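Local coordinates for avirulence protein AvrP123 (Melampsora lini, PDB 5VJJ) that is a zinc-binding effector of the flax rust fungus, possibly with a nuclear function in the host, and is recognised by the flax resistance protein P, at residues A[12-15]-A[21-24]; A[31-36]-A[71-76]; A[54-59]-A[64-69]. One frame throughout, in Å; residues are numbered along the deposited sequence.

Contact 1: residues A[12-15]-A[21-24]; sequences GVVQ and IAPL
V14 and A22 face each other as an antiparallel hydrogen-bonded pair, and both of their backbone bonds are made: V14 N reaches A22 O at 2.8 Å and A22 N reaches V14 O at 2.6 Å. The second is nearly straight, with an N-H...O angle of 171°. V13-P23 and Q15-I21, one step to each side, are non-hydrogen-bonded pairs. A third bond, L24 N to G12 O at 3.0 Å, continues the ladder.

The side chains sort onto two faces. On the face of V14 and A22, V14 CG1 projects between its own backbone N and carbonyl carbon (chi1 68°), which brings it to L24 CD2 at 3.6 Å, the two side chains crossing at about a right angle. L24 CB also rests beside G12 O, 3.4 Å away. The face of V13, Q15 and I21 is more exposed; there V13 CB meets I21 CG2 at 3.9 Å.

Further out, V14 and A22 both lean on Y56, and L24 on Y54, so the V14-A22 face packs on strand 51-58, while the amide of Q15 is bonded to R19 O. The short strand segments 13-15 and 21-23 run at 143° to each other, a twisted antiparallel pair. This is a short beta hairpin whose turn carries C16 and C18, two ligands of a four-cysteine zinc site, with the A22 side chain lying about 4 Å from those of C16 and C58.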
loop_
_atom_site.group_PDB
_atom_site.type_symbol
_atom_site.label_atom_id
_atom_site.label_comp_id
_atom_site.label_asym_id
_atom_site.label_seq_id
_atom_site.Cartn_x
_atom_site.Cartn_y
_atom_site.Cartn_z
ATOM N N GLY A 12 -15.174 4.183 -1.102
ATOM C CA GLY A 12 -14.675 3.433 -2.227
ATOM C C GLY A 12 -14.660 1.943 -1.950
ATOM O O GLY A 12 -14.983 1.462 -0.864
ATOM N N VAL A 13 -14.288 1.197 -2.981
ATOM C CA VAL A 13 -14.129 -0.242 -2.886
ATOM C C VAL A 13 -12.703 -0.578 -3.298
ATOM O O VAL A 13 -12.012 0.215 -3.940
ATOM C CB VAL A 13 -15.152 -1.002 -3.753
ATOM C CG1 VAL A 13 -16.567 -0.723 -3.260
ATOM C CG2 VAL A 13 -15.008 -0.608 -5.218
ATOM N N VAL A 14 -12.259 -1.772 -2.909
ATOM C CA VAL A 14 -10.892 -2.202 -3.166
ATOM C C VAL A 14 -10.892 -3.712 -3.344
ATOM O O VAL A 14 -11.783 -4.418 -2.864
ATOM C CB VAL A 14 -9.934 -1.771 -2.025
ATOM C CG1 VAL A 14 -10.244 -2.524 -0.730
ATOM C CG2 VAL A 14 -8.488 -1.958 -2.427
ATOM N N GLN A 15 -9.885 -4.208 -4.051
ATOM C CA GLN A 15 -9.679 -5.645 -4.172
ATOM C C GLN A 15 -8.918 -6.147 -2.949
ATOM O O GLN A 15 -7.815 -5.672 -2.658
ATOM C CB GLN A 15 -8.921 -5.971 -5.457
ATOM C CG GLN A 15 -8.806 -7.456 -5.733
ATOM C CD GLN A 15 -8.474 -7.766 -7.184
ATOM O OE1 GLN A 15 -7.764 -7.011 -7.851
ATOM N NE2 GLN A 15 -8.994 -8.882 -7.682
ATOM N N ILE A 21 -13.815 -8.200 -4.148
ATOM C CA ILE A 21 -14.024 -6.763 -4.005
ATOM C C ILE A 21 -14.571 -6.485 -2.610
ATOM O O ILE A 21 -15.550 -7.104 -2.174
ATOM C CB ILE A 21 -14.966 -6.234 -5.098
ATOM C CG1 ILE A 21 -14.424 -6.581 -6.493
ATOM C CG2 ILE A 21 -15.158 -4.734 -4.966
ATOM C CD1 ILE A 21 -13.025 -6.053 -6.785
ATOM N N ALA A 22 -13.927 -5.565 -1.901
ATOM C CA ALA A 22 -14.285 -5.251 -0.529
ATOM C C ALA A 22 -14.561 -3.762 -0.385
ATOM O O ALA A 22 -13.965 -2.941 -1.092
ATOM C CB ALA A 22 -13.168 -5.654 0.444
ATOM N N PRO A 23 -15.463 -3.386 0.524
ATOM C CA PRO A 23 -15.712 -1.964 0.778
ATOM C C PRO A 23 -14.682 -1.391 1.740
ATOM O O PRO A 23 -14.458 -1.933 2.826
ATOM C CB PRO A 23 -17.111 -1.962 1.401
ATOM C CG PRO A 23 -17.144 -3.247 2.174
ATOM C CD PRO A 23 -16.357 -4.243 1.327
ATOM N N LEU A 24 -14.053 -0.293 1.334
ATOM C CA LEU A 24 -13.225 0.466 2.259
ATOM C C LEU A 24 -14.088 0.989 3.395
ATOM O O LEU A 24 -15.232 1.397 3.184
ATOM C CB LEU A 24 -12.553 1.638 1.545
ATOM C CG LEU A 24 -11.571 1.305 0.427
ATOM C CD1 LEU A 24 -11.222 2.578 -0.312
ATOM C CD2 LEU A 24 -10.328 0.639 1.000
#

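Contact 2: residues A[31-36]-A[71-76]; sequences VRCRAT and GVHQGT. With ZN (zinc ion), chain D.
C33 and H73 are joined through one zinc ion. C33 SG binds it at 2.3 Å, reaching it with the sulfur anti to the backbone N (chi1 177°), and H73 binds through NE2 at 2.0 Å. As co-ligands, C33 SG and H73 NE2 lie 3.4 Å apart, the sulfur standing obliquely to the imidazole ring. C47 and C69 complete the site, giving three sulfurs and one nitrogen.

Two residues on, A35 serves the site twice. Its N-H points back at the C33 sulfur, with A35 N to C33 SG 3.6 Å and an N-H...S angle of 161°; such a bond probably draws off some of the thiolate's negative charge. Its methyl lies over one face of the H73 ring, a CH-pi contact with A35 CB 3.6 Å from the ring centroid and displaced toward the rim nearest CE1 and ND1. Metal at NE2 and methyl over the face together probably limit how the imidazole can turn.

At T36 the contact ends in backbone alone, T36 O lying 4.1 Å from H73 O. Nearby, the H73 backbone is hydrogen-bonded to N38. Two irregular loops clasped by a zinc centre of three cysteines and one histidine, with an N-H...S bond to a ligand sulfur, are characteristic of zinc-finger sites.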
loop_
_atom_site.group_PDB
_atom_site.type_symbol
_atom_site.label_atom_id
_atom_site.label_comp_id
_atom_site.label_asym_id
_atom_site.label_seq_id
_atom_site.Cartn_x
_atom_site.Cartn_y
_atom_site.Cartn_z
ATOM N N VAL A 31 1.195 6.116 4.766
ATOM C CA VAL A 31 1.894 5.389 5.819
ATOM C C VAL A 31 3.359 5.241 5.430
ATOM O O VAL A 31 3.752 5.479 4.287
ATOM C CB VAL A 31 1.281 3.990 6.081
ATOM C CG1 VAL A 31 -0.043 4.113 6.797
ATOM C CG2 VAL A 31 1.124 3.218 4.779
ATOM N N ARG A 32 4.174 4.833 6.403
ATOM C CA ARG A 32 5.559 4.484 6.136
ATOM C C ARG A 32 5.613 3.181 5.354
ATOM O O ARG A 32 4.931 2.211 5.699
ATOM C CB ARG A 32 6.336 4.330 7.440
ATOM C CG ARG A 32 6.627 5.613 8.191
ATOM C CD ARG A 32 7.395 5.314 9.481
ATOM N NE ARG A 32 7.813 6.525 10.178
ATOM C CZ ARG A 32 8.350 6.543 11.395
ATOM N NH1 ARG A 32 8.531 5.411 12.063
ATOM N NH2 ARG A 32 8.699 7.694 11.950
ATOM N N CYS A 33 6.434 3.154 4.307
ATOM C CA CYS A 33 6.699 1.927 3.570
ATOM C C CYS A 33 7.828 1.172 4.259
ATOM O O CYS A 33 8.907 1.729 4.487
ATOM C CB CYS A 33 7.065 2.228 2.119
ATOM S SG CYS A 33 7.482 0.740 1.200
ATOM N N ARG A 34 7.575 -0.091 4.593
ATOM C CA ARG A 34 8.527 -0.917 5.327
ATOM C C ARG A 34 9.328 -1.855 4.429
ATOM O O ARG A 34 10.121 -2.650 4.943
ATOM C CB ARG A 34 7.793 -1.734 6.394
ATOM C CG ARG A 34 7.222 -0.896 7.517
ATOM C CD ARG A 34 6.502 -1.754 8.533
ATOM N NE ARG A 34 6.582 -1.182 9.873
ATOM C CZ ARG A 34 6.106 -1.765 10.969
ATOM N NH1 ARG A 34 5.504 -2.946 10.894
ATOM N NH2 ARG A 34 6.233 -1.163 12.142
ATOM N N ALA A 35 9.152 -1.781 3.112
ATOM C CA ALA A 35 9.886 -2.664 2.217
ATOM C C ALA A 35 11.386 -2.402 2.310
ATOM O O ALA A 35 11.828 -1.290 2.615
ATOM C CB ALA A 35 9.413 -2.473 0.777
ATOM N N THR A 36 12.171 -3.447 2.055
ATOM C CA THR A 36 13.617 -3.323 1.931
ATOM C C THR A 36 13.998 -3.123 0.471
ATOM O O THR A 36 13.339 -3.634 -0.439
ATOM C CB THR A 36 14.334 -4.563 2.476
ATOM O OG1 THR A 36 13.781 -5.739 1.876
ATOM C CG2 THR A 36 14.204 -4.649 3.993
ATOM N N GLY A 71 6.718 3.693 -4.620
ATOM C CA GLY A 71 8.155 3.879 -4.664
ATOM C C GLY A 71 8.847 2.749 -5.401
ATOM O O GLY A 71 8.280 1.692 -5.680
ATOM N N VAL A 72 10.116 2.985 -5.720
ATOM C CA VAL A 72 10.940 1.996 -6.405
ATOM C C VAL A 72 11.675 1.184 -5.348
ATOM O O VAL A 72 12.480 1.728 -4.584
ATOM C CB VAL A 72 11.925 2.660 -7.380
ATOM C CG1 VAL A 72 12.788 1.610 -8.064
ATOM C CG2 VAL A 72 11.175 3.485 -8.417
ATOM N N HIS A 73 11.392 -0.118 -5.297
ATOM C CA HIS A 73 12.031 -1.017 -4.346
ATOM C C HIS A 73 13.181 -1.812 -4.946
ATOM O O HIS A 73 14.130 -2.141 -4.226
ATOM C CB HIS A 73 10.998 -1.992 -3.768
ATOM C CG HIS A 73 9.882 -1.318 -3.031
ATOM N ND1 HIS A 73 8.759 -1.992 -2.599
ATOM C CD2 HIS A 73 9.718 -0.030 -2.644
ATOM C CE1 HIS A 73 7.952 -1.149 -1.980
ATOM N NE2 HIS A 73 8.513 0.048 -1.993
ATOM N N GLN A 74 13.123 -2.126 -6.239
ATOM C CA GLN A 74 14.192 -2.840 -6.924
ATOM C C GLN A 74 14.565 -2.093 -8.194
ATOM O O GLN A 74 13.722 -1.452 -8.827
ATOM C CB GLN A 74 13.790 -4.278 -7.287
ATOM C CG GLN A 74 13.611 -5.209 -6.101
ATOM C CD GLN A 74 13.462 -6.661 -6.521
ATOM O OE1 GLN A 74 13.700 -7.011 -7.677
ATOM N NE2 GLN A 74 13.064 -7.513 -5.581
ATOM N N GLY A 75 15.833 -2.183 -8.561
ATOM C CA GLY A 75 16.314 -1.573 -9.781
ATOM C C GLY A 75 17.742 -1.091 -9.613
ATOM O O GLY A 75 18.453 -1.512 -8.704
ATOM N N THR A 76 18.138 -0.196 -10.512
ATOM C CA THR A 76 19.489 0.336 -10.489
ATOM C C THR A 76 19.663 1.278 -9.302
ATOM O O THR A 76 18.708 1.645 -8.612
ATOM C CB THR A 76 19.805 1.077 -11.789
ATOM O OG1 THR A 76 19.022 2.274 -11.862
ATOM C CG2 THR A 76 19.507 0.205 -12.998
HETATM ZN ZN ZN D . 7.870 1.628 -0.879
#

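Contact 3: residues A[54-59]-A[64-69]; sequences YMYRCP and RSHVAC. With ZN (zinc ion), chain C; ZN (zinc ion), chain D.
Y56 lays its ring over the carbonyl of R64 and ends on H66, and its atoms can be taken in turn. With CG set between the backbone N and carbonyl carbon (chi1 47°), the ring folds across toward the neighbouring strand. CB itself packs against P23 O of the 21-24 segment. The six ring carbons then pass over R64 O, which stands 3.5 Å from the ring plane, over its centre; Y56 CE2 also touches R64 CB at 3.6 Å, and the extended arginine chain runs alongside the tyrosine, pointing the same way. At the tip, Y56 OH meets H66 ND1 at 3.1 Å in a hydrogen bond that either group could donate, with the hydroxyl at the edge of the imidazole and in its plane.

Beneath the rings the backbones pair antiparallel. Y56 and R64 exchange two nearly straight bonds (N-H...O 165° and 172°), while at Y54-H66 the bond from Y54 N to H66 O is 2.9 Å and the return bond from H66 N is weak. Y54 O has another donor: S65 OG, 2.7 Å away and above the carbonyl plane. With its other ring nitrogen, H66 turns NE2 toward Y54 CD2, 3.6 Å away, the rings oblique, and A68 CB touches the Y54 ring edge at CE2, 3.6 Å away.

C58 and C69, near diagonally opposite ends of the hairpin, each bind a different zinc ion through SG. The chemistry therefore implies a ribbon probably stiffened by paired backbone and an aromatic cluster, with the rotation of the H66 ring restrained by its bond to Y56, which spaces two metal sites.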
loop_
_atom_site.group_PDB
_atom_site.type_symbol
_atom_site.label_atom_id
_atom_site.label_comp_id
_atom_site.label_asym_id
_atom_site.label_seq_id
_atom_site.Cartn_x
_atom_site.Cartn_y
_atom_site.Cartn_z
ATOM N N TYR A 54 -4.909 0.479 3.240
ATOM C CA TYR A 54 -6.314 0.284 2.918
ATOM C C TYR A 54 -6.978 -0.490 4.045
ATOM O O TYR A 54 -6.483 -1.543 4.454
ATOM C CB TYR A 54 -6.476 -0.459 1.591
ATOM C CG TYR A 54 -5.775 0.216 0.433
ATOM C CD1 TYR A 54 -6.326 1.335 -0.182
ATOM C CD2 TYR A 54 -4.562 -0.263 -0.044
ATOM C CE1 TYR A 54 -5.685 1.957 -1.240
ATOM C CE2 TYR A 54 -3.914 0.354 -1.100
ATOM C CZ TYR A 54 -4.479 1.460 -1.694
ATOM O OH TYR A 54 -3.837 2.071 -2.742
ATOM N N MET A 55 -8.079 0.054 4.554
ATOM C CA MET A 55 -8.905 -0.593 5.563
ATOM C C MET A 55 -10.226 -0.964 4.908
ATOM O O MET A 55 -10.908 -0.098 4.349
ATOM C CB MET A 55 -9.141 0.333 6.758
ATOM C CG MET A 55 -7.915 0.577 7.627
ATOM S SD MET A 55 -7.566 -0.845 8.674
ATOM C CE MET A 55 -6.678 -0.065 10.014
ATOM N N TYR A 56 -10.584 -2.243 4.967
ATOM C CA TYR A 56 -11.818 -2.698 4.351
ATOM C C TYR A 56 -12.373 -3.881 5.133
ATOM O O TYR A 56 -11.737 -4.411 6.046
ATOM C CB TYR A 56 -11.592 -3.061 2.884
ATOM C CG TYR A 56 -10.380 -3.927 2.666
ATOM C CD1 TYR A 56 -9.148 -3.365 2.373
ATOM C CD2 TYR A 56 -10.465 -5.309 2.756
ATOM C CE1 TYR A 56 -8.036 -4.155 2.171
ATOM C CE2 TYR A 56 -9.364 -6.101 2.551
ATOM C CZ TYR A 56 -8.150 -5.525 2.259
ATOM O OH TYR A 56 -7.041 -6.325 2.059
ATOM N N ARG A 57 -13.587 -4.280 4.763
ATOM C CA ARG A 57 -14.320 -5.367 5.404
ATOM C C ARG A 57 -14.697 -6.353 4.304
ATOM O O ARG A 57 -15.731 -6.198 3.657
ATOM C CB ARG A 57 -15.555 -4.837 6.137
ATOM C CG ARG A 57 -16.376 -5.902 6.869
ATOM C CD ARG A 57 -15.827 -6.169 8.258
ATOM N NE ARG A 57 -16.164 -5.100 9.197
ATOM C CZ ARG A 57 -17.183 -5.132 10.054
ATOM N NH1 ARG A 57 -17.990 -6.186 10.122
ATOM N NH2 ARG A 57 -17.394 -4.100 10.858
ATOM N N CYS A 58 -13.858 -7.362 4.090
ATOM C CA CYS A 58 -14.087 -8.299 2.993
ATOM C C CYS A 58 -15.261 -9.218 3.315
ATOM O O CYS A 58 -15.326 -9.766 4.423
ATOM C CB CYS A 58 -12.838 -9.135 2.734
ATOM S SG CYS A 58 -13.025 -10.299 1.363
ATOM N N PRO A 59 -16.191 -9.436 2.378
ATOM C CA PRO A 59 -17.298 -10.368 2.660
ATOM C C PRO A 59 -16.824 -11.766 2.996
ATOM O O PRO A 59 -17.529 -12.501 3.697
ATOM C CB PRO A 59 -18.115 -10.350 1.362
ATOM C CG PRO A 59 -17.143 -9.940 0.315
ATOM C CD PRO A 59 -16.230 -8.952 0.988
ATOM N N ARG A 64 -9.967 -6.528 7.217
ATOM C CA ARG A 64 -8.618 -6.800 6.732
ATOM C C ARG A 64 -8.002 -5.511 6.207
ATOM O O ARG A 64 -8.698 -4.526 5.953
ATOM C CB ARG A 64 -8.619 -7.887 5.645
ATOM C CG ARG A 64 -7.236 -8.430 5.311
ATOM C CD ARG A 64 -7.305 -9.632 4.385
ATOM N NE ARG A 64 -5.998 -10.260 4.206
ATOM C CZ ARG A 64 -5.787 -11.368 3.504
ATOM N NH1 ARG A 64 -6.798 -11.987 2.907
ATOM N NH2 ARG A 64 -4.560 -11.861 3.399
ATOM N N SER A 65 -6.679 -5.532 6.048
ATOM C CA SER A 65 -5.930 -4.354 5.639
ATOM C C SER A 65 -4.652 -4.785 4.930
ATOM O O SER A 65 -4.140 -5.882 5.163
ATOM C CB SER A 65 -5.595 -3.471 6.853
ATOM O OG SER A 65 -4.889 -2.299 6.473
ATOM N N HIS A 66 -4.145 -3.909 4.059
ATOM C CA HIS A 66 -2.845 -4.103 3.427
ATOM C C HIS A 66 -2.357 -2.757 2.908
ATOM O O HIS A 66 -3.140 -1.822 2.719
ATOM C CB HIS A 66 -2.893 -5.141 2.294
ATOM C CG HIS A 66 -3.469 -4.628 1.010
ATOM N ND1 HIS A 66 -4.717 -4.994 0.554
ATOM C CD2 HIS A 66 -2.955 -3.799 0.069
ATOM C CE1 HIS A 66 -4.954 -4.405 -0.603
ATOM N NE2 HIS A 66 -3.901 -3.671 -0.918
ATOM N N VAL A 67 -1.050 -2.681 2.659
ATOM C CA VAL A 67 -0.389 -1.442 2.259
ATOM C C VAL A 67 0.106 -1.582 0.827
ATOM O O VAL A 67 0.531 -2.664 0.405
ATOM C CB VAL A 67 0.770 -1.091 3.217
ATOM C CG1 VAL A 67 1.567 0.105 2.710
ATOM C CG2 VAL A 67 0.236 -0.800 4.611
ATOM N N ALA A 68 0.037 -0.483 0.080
ATOM C CA ALA A 68 0.527 -0.417 -1.288
ATOM C C ALA A 68 1.443 0.789 -1.424
ATOM O O ALA A 68 1.228 1.824 -0.785
ATOM C CB ALA A 68 -0.623 -0.315 -2.297
ATOM N N CYS A 69 2.468 0.649 -2.264
ATOM C CA CYS A 69 3.501 1.665 -2.395
ATOM C C CYS A 69 3.897 1.814 -3.853
ATOM O O CYS A 69 4.048 0.821 -4.567
ATOM C CB CYS A 69 4.743 1.312 -1.565
ATOM S SG CYS A 69 6.012 2.603 -1.538
HETATM ZN ZN ZN C . -10.842 -11.129 1.191
HETATM ZN ZN ZN D . 7.870 1.628 -0.879
#

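Overall arrangement
From the N terminus, contact 1 comes first, closing the five-residue turn 16-20 of a small hairpin. The chain then enters contact 2, whose second segment arrives only after a long excursion; the loop closed between 36 and 71 encloses contact 3, which itself closes the short turn 60-63. Contact 1 thus precedes the other two in series, contact 3 nests in contact 2, and none cross. Contact 3 bridges the fold: P23 O probably accepts a hydrogen bond from R57 N, tying the first hairpin to its side, while V31 packs on V67 and a shared zinc ion joins it to contact 2. Contacts 1 and 2 do not touch, their centres being about 24 Å apart.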